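Local coordinates for tRNA (adenine(58)-N(1))-methyltransferase catalytic subunit TRM61 C-terminal domain-containing protein (Thermoplasma acidophilum, PDB 1YB2) that probably transfers a methyl group from S-adenosyl-L-methionine to adenine in RNA, as in the tRNA m1A58 methyltransferase family, at residues N123-I128 and L138-R143; D146-A151 and T166-I171. All coordinates share one frame; numbering follows the deposited sequence.

In the fold
Contacts 1 and 2 are successive steps of one winding pattern, and their centres lie about 9 Å apart. Along the chain contact 1 closes before contact 2 opens: strand 113-117, helix 123-132 and strand 137-141 form the first beta-alpha-beta unit, then helix 145-156 and strand 164-167 extend it into a second. Strand 137-141 is common to both units, and it runs beside 164-167, outermost on this side of the mixed seven-stranded sheet within the chain. The two contacts are stitched together directly, with V140 O accepting from S167 N in a probable hydrogen bond. The predicted cofactor-binding residues E142 and D170 lie toward the C-terminal ends of, or past, two adjacent strands of the methyltransferase domain.

Contact 1. Residues N123-I128 and L138-R143; sequences NMSSYI and LTVVER
In the beta-alpha-beta unit of strand 113-117, helix 123-132 and strand 137-141, the helix settles on the sheet through two residues: S125 meets L138 and V140, and I128 meets L138. Helix and strand segments run nearly antiparallel, at 169°, with their axes 10.3 Å apart at closest approach. L138 makes the largest single contribution and divides its two methyls between neighbouring helical turns. Methyl CD2 lies 4.0 Å from S125 CB, while CD1 touches both I128 CD1 and I128 CG2, each at 4.1 Å. The side chains of I128 and L138 cross at about a right angle, and one leucine methyl meets both arms of the isoleucine. With L138 CG anti to the backbone N (chi1 168°), the forked end is carried to the helix. V140, two residues on and facing the same way, adds a looser touch of CG2 on S125 OG at 4.3 Å. That hydroxyl lies beside the backbone N of S125 (chi1 -59°) and is hydrogen-bonded to E116 OE1 of strand 113-117, so a buried polar atom is satisfied among methyls. Further along the same chain segment, E142, predicted to bind S-adenosyl-L-methionine, holds V119 N through OE1 and D144 N through OE2. Apolar helix-on-sheet packing that leads into an acidic residue at the end of the second strand is typical of the Rossmann-like fold of class I methyltransferases.

Contact 2. Residues D146-A151 and T166-I171; sequences DNLKKA and TSRSDI
Helix 146-151 lies beside the end of strand 164-167 and the chain that follows it, and the two backbones come nearest at L148 and R168, whose CA atoms are 7.3 Å apart. Buried L148 makes every contact across the two segments, and its two methyls are shared between T166 and R168, two residues apart. CD1 sits 4.0 Å from T166 CG2, whereas CD2 is 3.9 Å from R168 CB and 4.0 Å from T166 CB. A first torsion of -179° sets L148 CG opposite its own backbone N and extends the side chain to the strand. This packing completes the second beta-alpha-beta unit of the Rossmann-like methyltransferase domain, where helix 145-156 links strands 137-141 and 164-167. R168 contributes its aliphatic base alone: CG also lies against L148 CD2, but bends at chi2 and chi3 (both -62°) lead the guanidinium away, and NH1 bonds R143 O. S167 points from the helix, its OG paired with S169 OG at 2.9 Å, a hydroxyl-to-hydroxyl hydrogen bond in which either could be the donor. D170, predicted to bind S-adenosyl-L-methionine, follows directly, and its OD2 accepts from A172 N.

Contact 1. Residues N123-I128 and L138-R143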
loop_
_atom_site.group_PDB
_atom_site.type_symbol
_atom_site.label_atom_id
_atom_site.label_comp_id
_atom_site.label_asym_id
_atom_site.label_seq_id
_atom_site.Cartn_x
_atom_site.Cartn_y
_atom_site.Cartn_z
ATOM N N ASN A 123 0.781 -10.159 9.232
ATOM C CA ASN A 123 0.009 -9.422 8.246
ATOM C C ASN A 123 0.883 -8.568 7.322
ATOM O O ASN A 123 0.740 -8.629 6.088
ATOM C CB ASN A 123 -1.089 -8.578 8.912
ATOM C CG ASN A 123 -2.154 -8.113 7.917
ATOM O OD1 ASN A 123 -2.520 -8.839 6.988
ATOM N ND2 ASN A 123 -2.640 -6.888 8.095
HETATM N N MSE A 124 1.800 -7.787 7.907
HETATM C CA MSE A 124 2.740 -6.987 7.097
HETATM C C MSE A 124 3.643 -7.898 6.248
HETATM O O MSE A 124 3.918 -7.607 5.095
HETATM C CB MSE A 124 3.583 -6.058 7.982
HETATM C CG MSE A 124 4.586 -5.179 7.193
HETATM SE SE MSE A 124 3.668 -3.986 5.960
HETATM C CE MSE A 124 4.962 -3.782 4.491
ATOM N N SER A 125 4.104 -8.999 6.833
ATOM C CA SER A 125 4.930 -9.970 6.121
ATOM C C SER A 125 4.192 -10.478 4.882
ATOM O O SER A 125 4.796 -10.690 3.827
ATOM C CB SER A 125 5.289 -11.160 7.026
ATOM O OG SER A 125 5.990 -10.740 8.178
ATOM N N SER A 126 2.881 -10.650 5.013
ATOM C CA SER A 126 2.081 -11.149 3.908
ATOM C C SER A 126 2.042 -10.145 2.749
ATOM O O SER A 126 2.306 -10.524 1.608
ATOM C CB SER A 126 0.693 -11.567 4.386
ATOM O OG SER A 126 -0.219 -11.593 3.300
ATOM N N TYR A 127 1.757 -8.872 3.039
ATOM C CA TYR A 127 1.854 -7.838 2.019
ATOM C C TYR A 127 3.233 -7.746 1.361
ATOM O O TYR A 127 3.327 -7.513 0.151
ATOM C CB TYR A 127 1.487 -6.462 2.589
ATOM C CG TYR A 127 0.017 -6.272 2.760
ATOM C CD1 TYR A 127 -0.563 -6.374 4.026
ATOM C CD2 TYR A 127 -0.808 -5.993 1.657
ATOM C CE1 TYR A 127 -1.931 -6.188 4.201
ATOM C CE2 TYR A 127 -2.196 -5.814 1.825
ATOM C CZ TYR A 127 -2.735 -5.916 3.100
ATOM O OH TYR A 127 -4.090 -5.732 3.312
ATOM N N ILE A 128 4.288 -7.896 2.158
ATOM C CA ILE A 128 5.660 -7.833 1.642
ATOM C C ILE A 128 5.886 -8.976 0.652
ATOM O O ILE A 128 6.354 -8.753 -0.475
ATOM C CB ILE A 128 6.701 -7.871 2.796
ATOM C CG1 ILE A 128 6.633 -6.570 3.629
ATOM C CG2 ILE A 128 8.118 -8.103 2.263
ATOM C CD1 ILE A 128 7.323 -6.679 5.006
ATOM N N LEU A 138 12.870 -11.535 2.367
ATOM C CA LEU A 138 12.388 -10.935 3.597
ATOM C C LEU A 138 13.133 -11.571 4.763
ATOM O O LEU A 138 13.238 -12.810 4.856
ATOM C CB LEU A 138 10.868 -11.134 3.751
ATOM C CG LEU A 138 10.242 -10.815 5.108
ATOM C CD1 LEU A 138 10.388 -9.316 5.474
ATOM C CD2 LEU A 138 8.754 -11.208 5.102
ATOM N N THR A 139 13.655 -10.712 5.632
ATOM C CA THR A 139 14.282 -11.119 6.876
ATOM C C THR A 139 13.489 -10.598 8.060
ATOM O O THR A 139 13.275 -9.390 8.209
ATOM C CB THR A 139 15.764 -10.657 6.930
ATOM O OG1 THR A 139 16.448 -11.177 5.775
ATOM C CG2 THR A 139 16.478 -11.178 8.226
ATOM N N VAL A 140 13.051 -11.514 8.908
ATOM C CA VAL A 140 12.195 -11.169 10.042
ATOM C C VAL A 140 12.976 -11.394 11.327
ATOM O O VAL A 140 13.482 -12.498 11.577
ATOM C CB VAL A 140 10.903 -12.024 10.045
ATOM C CG1 VAL A 140 10.046 -11.719 11.266
ATOM C CG2 VAL A 140 10.107 -11.790 8.761
ATOM N N VAL A 141 13.107 -10.331 12.114
ATOM C CA VAL A 141 13.753 -10.370 13.423
ATOM C C VAL A 141 12.646 -10.204 14.454
ATOM O O VAL A 141 11.967 -9.164 14.474
ATOM C CB VAL A 141 14.792 -9.214 13.592
ATOM C CG1 VAL A 141 15.492 -9.278 14.969
ATOM C CG2 VAL A 141 15.816 -9.228 12.472
ATOM N N GLU A 142 12.436 -11.232 15.273
ATOM C CA GLU A 142 11.354 -11.243 16.269
ATOM C C GLU A 142 11.828 -11.834 17.599
ATOM O O GLU A 142 12.292 -12.970 17.646
ATOM C CB GLU A 142 10.128 -12.007 15.738
ATOM C CG GLU A 142 9.004 -12.279 16.754
ATOM C CD GLU A 142 8.445 -11.014 17.426
ATOM O OE1 GLU A 142 8.200 -10.013 16.730
ATOM O OE2 GLU A 142 8.232 -11.033 18.661
ATOM N N ARG A 143 11.677 -11.068 18.679
ATOM C CA ARG A 143 12.147 -11.487 20.014
ATOM C C ARG A 143 11.300 -12.597 20.657
ATOM O O ARG A 143 11.808 -13.384 21.461
ATOM C CB ARG A 143 12.235 -10.276 20.954
ATOM C CG ARG A 143 10.870 -9.642 21.281
ATOM C CD ARG A 143 11.011 -8.374 22.093
ATOM N NE ARG A 143 11.604 -7.292 21.307
ATOM C CZ ARG A 143 11.824 -6.059 21.761
ATOM N NH1 ARG A 143 11.491 -5.732 23.010
ATOM N NH2 ARG A 143 12.379 -5.151 20.963
#

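Contact 2. Residues D146-A151 and T166-I171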
loop_
_atom_site.group_PDB
_atom_site.type_symbol
_atom_site.label_atom_id
_atom_site.label_comp_id
_atom_site.label_asym_id
_atom_site.label_seq_id
_atom_site.Cartn_x
_atom_site.Cartn_y
_atom_site.Cartn_z
ATOM N N ASP A 146 7.155 -17.586 20.248
ATOM C CA ASP A 146 5.815 -18.087 19.962
ATOM C C ASP A 146 5.133 -17.235 18.891
ATOM O O ASP A 146 4.551 -17.777 17.952
ATOM C CB ASP A 146 4.968 -18.156 21.235
ATOM C CG ASP A 146 5.343 -19.333 22.140
ATOM O OD1 ASP A 146 6.275 -20.114 21.816
ATOM O OD2 ASP A 146 4.687 -19.485 23.193
ATOM N N ASN A 147 5.231 -15.910 19.033
ATOM C CA ASN A 147 4.741 -14.979 18.025
ATOM C C ASN A 147 5.389 -15.217 16.669
ATOM O O ASN A 147 4.714 -15.142 15.644
ATOM C CB ASN A 147 4.951 -13.519 18.457
ATOM C CG ASN A 147 4.047 -13.108 19.613
ATOM O OD1 ASN A 147 3.273 -13.911 20.132
ATOM N ND2 ASN A 147 4.155 -11.853 20.032
ATOM N N LEU A 148 6.693 -15.505 16.667
ATOM C CA LEU A 148 7.413 -15.807 15.428
ATOM C C LEU A 148 6.896 -17.073 14.751
ATOM O O LEU A 148 6.575 -17.048 13.564
ATOM C CB LEU A 148 8.930 -15.890 15.650
ATOM C CG LEU A 148 9.777 -16.172 14.400
ATOM C CD1 LEU A 148 9.557 -15.113 13.302
ATOM C CD2 LEU A 148 11.251 -16.269 14.752
ATOM N N LYS A 149 6.808 -18.167 15.510
ATOM C CA LYS A 149 6.279 -19.429 14.994
ATOM C C LYS A 149 4.861 -19.282 14.433
ATOM O O LYS A 149 4.579 -19.739 13.322
ATOM C CB LYS A 149 6.335 -20.522 16.069
ATOM C CG LYS A 149 5.577 -21.771 15.699
ATOM C CD LYS A 149 5.857 -22.920 16.651
ATOM C CE LYS A 149 4.959 -24.109 16.321
ATOM N NZ LYS A 149 4.941 -24.446 14.860
ATOM N N LYS A 150 3.983 -18.637 15.201
ATOM C CA LYS A 150 2.605 -18.382 14.781
ATOM C C LYS A 150 2.532 -17.640 13.440
ATOM O O LYS A 150 1.771 -18.029 12.544
ATOM C CB LYS A 150 1.849 -17.574 15.843
ATOM C CG LYS A 150 1.418 -18.367 17.086
ATOM C CD LYS A 150 0.132 -17.768 17.712
ATOM C CE LYS A 150 0.398 -16.549 18.617
ATOM N NZ LYS A 150 0.381 -15.244 17.876
ATOM N N ALA A 151 3.337 -16.589 13.308
ATOM C CA ALA A 151 3.346 -15.770 12.101
ATOM C C ALA A 151 3.819 -16.582 10.913
ATOM O O ALA A 151 3.215 -16.532 9.849
ATOM C CB ALA A 151 4.219 -14.551 12.289
ATOM N N THR A 166 14.514 -15.953 9.192
ATOM C CA THR A 166 14.089 -15.467 10.501
ATOM C C THR A 166 15.221 -15.483 11.514
ATOM O O THR A 166 16.091 -16.366 11.497
ATOM C CB THR A 166 12.915 -16.287 11.103
ATOM O OG1 THR A 166 13.363 -17.612 11.375
ATOM C CG2 THR A 166 11.693 -16.312 10.171
ATOM N N SER A 167 15.200 -14.493 12.396
ATOM C CA SER A 167 16.059 -14.493 13.567
ATOM C C SER A 167 15.196 -14.285 14.794
ATOM O O SER A 167 14.515 -13.274 14.921
ATOM C CB SER A 167 17.103 -13.391 13.483
ATOM O OG SER A 167 17.896 -13.430 14.650
ATOM N N ARG A 168 15.202 -15.268 15.681
ATOM C CA ARG A 168 14.509 -15.151 16.945
ATOM C C ARG A 168 15.502 -14.498 17.901
ATOM O O ARG A 168 16.314 -15.174 18.537
ATOM C CB ARG A 168 14.062 -16.535 17.460
ATOM C CG ARG A 168 12.828 -16.533 18.378
ATOM C CD ARG A 168 13.040 -15.738 19.671
ATOM N NE ARG A 168 14.113 -16.290 20.500
ATOM C CZ ARG A 168 14.832 -15.583 21.374
ATOM N NH1 ARG A 168 14.592 -14.289 21.540
ATOM N NH2 ARG A 168 15.799 -16.165 22.073
ATOM N N SER A 169 15.449 -13.174 17.965
ATOM C CA SER A 169 16.356 -12.408 18.796
ATOM C C SER A 169 15.822 -10.996 18.931
ATOM O O SER A 169 14.932 -10.582 18.172
ATOM C CB SER A 169 17.764 -12.368 18.178
ATOM O OG SER A 169 17.767 -11.640 16.963
ATOM N N ASP A 170 16.354 -10.270 19.912
ATOM C CA ASP A 170 16.149 -8.835 20.007
ATOM C C ASP A 170 17.017 -8.198 18.941
ATOM O O ASP A 170 18.138 -8.666 18.679
ATOM C CB ASP A 170 16.568 -8.317 21.389
ATOM C CG ASP A 170 16.140 -6.872 21.628
ATOM O OD1 ASP A 170 15.141 -6.680 22.369
ATOM O OD2 ASP A 170 16.786 -5.937 21.073
ATOM N N ILE A 171 16.503 -7.126 18.341
ATOM C CA ILE A 171 17.236 -6.376 17.323
ATOM C C ILE A 171 18.626 -5.922 17.804
ATOM O O ILE A 171 19.574 -5.878 17.015
ATOM C CB ILE A 171 16.382 -5.196 16.721
ATOM C CG1 ILE A 171 17.101 -4.528 15.544
ATOM C CG2 ILE A 171 16.014 -4.165 17.778
ATOM C CD1 ILE A 171 17.268 -5.436 14.329
#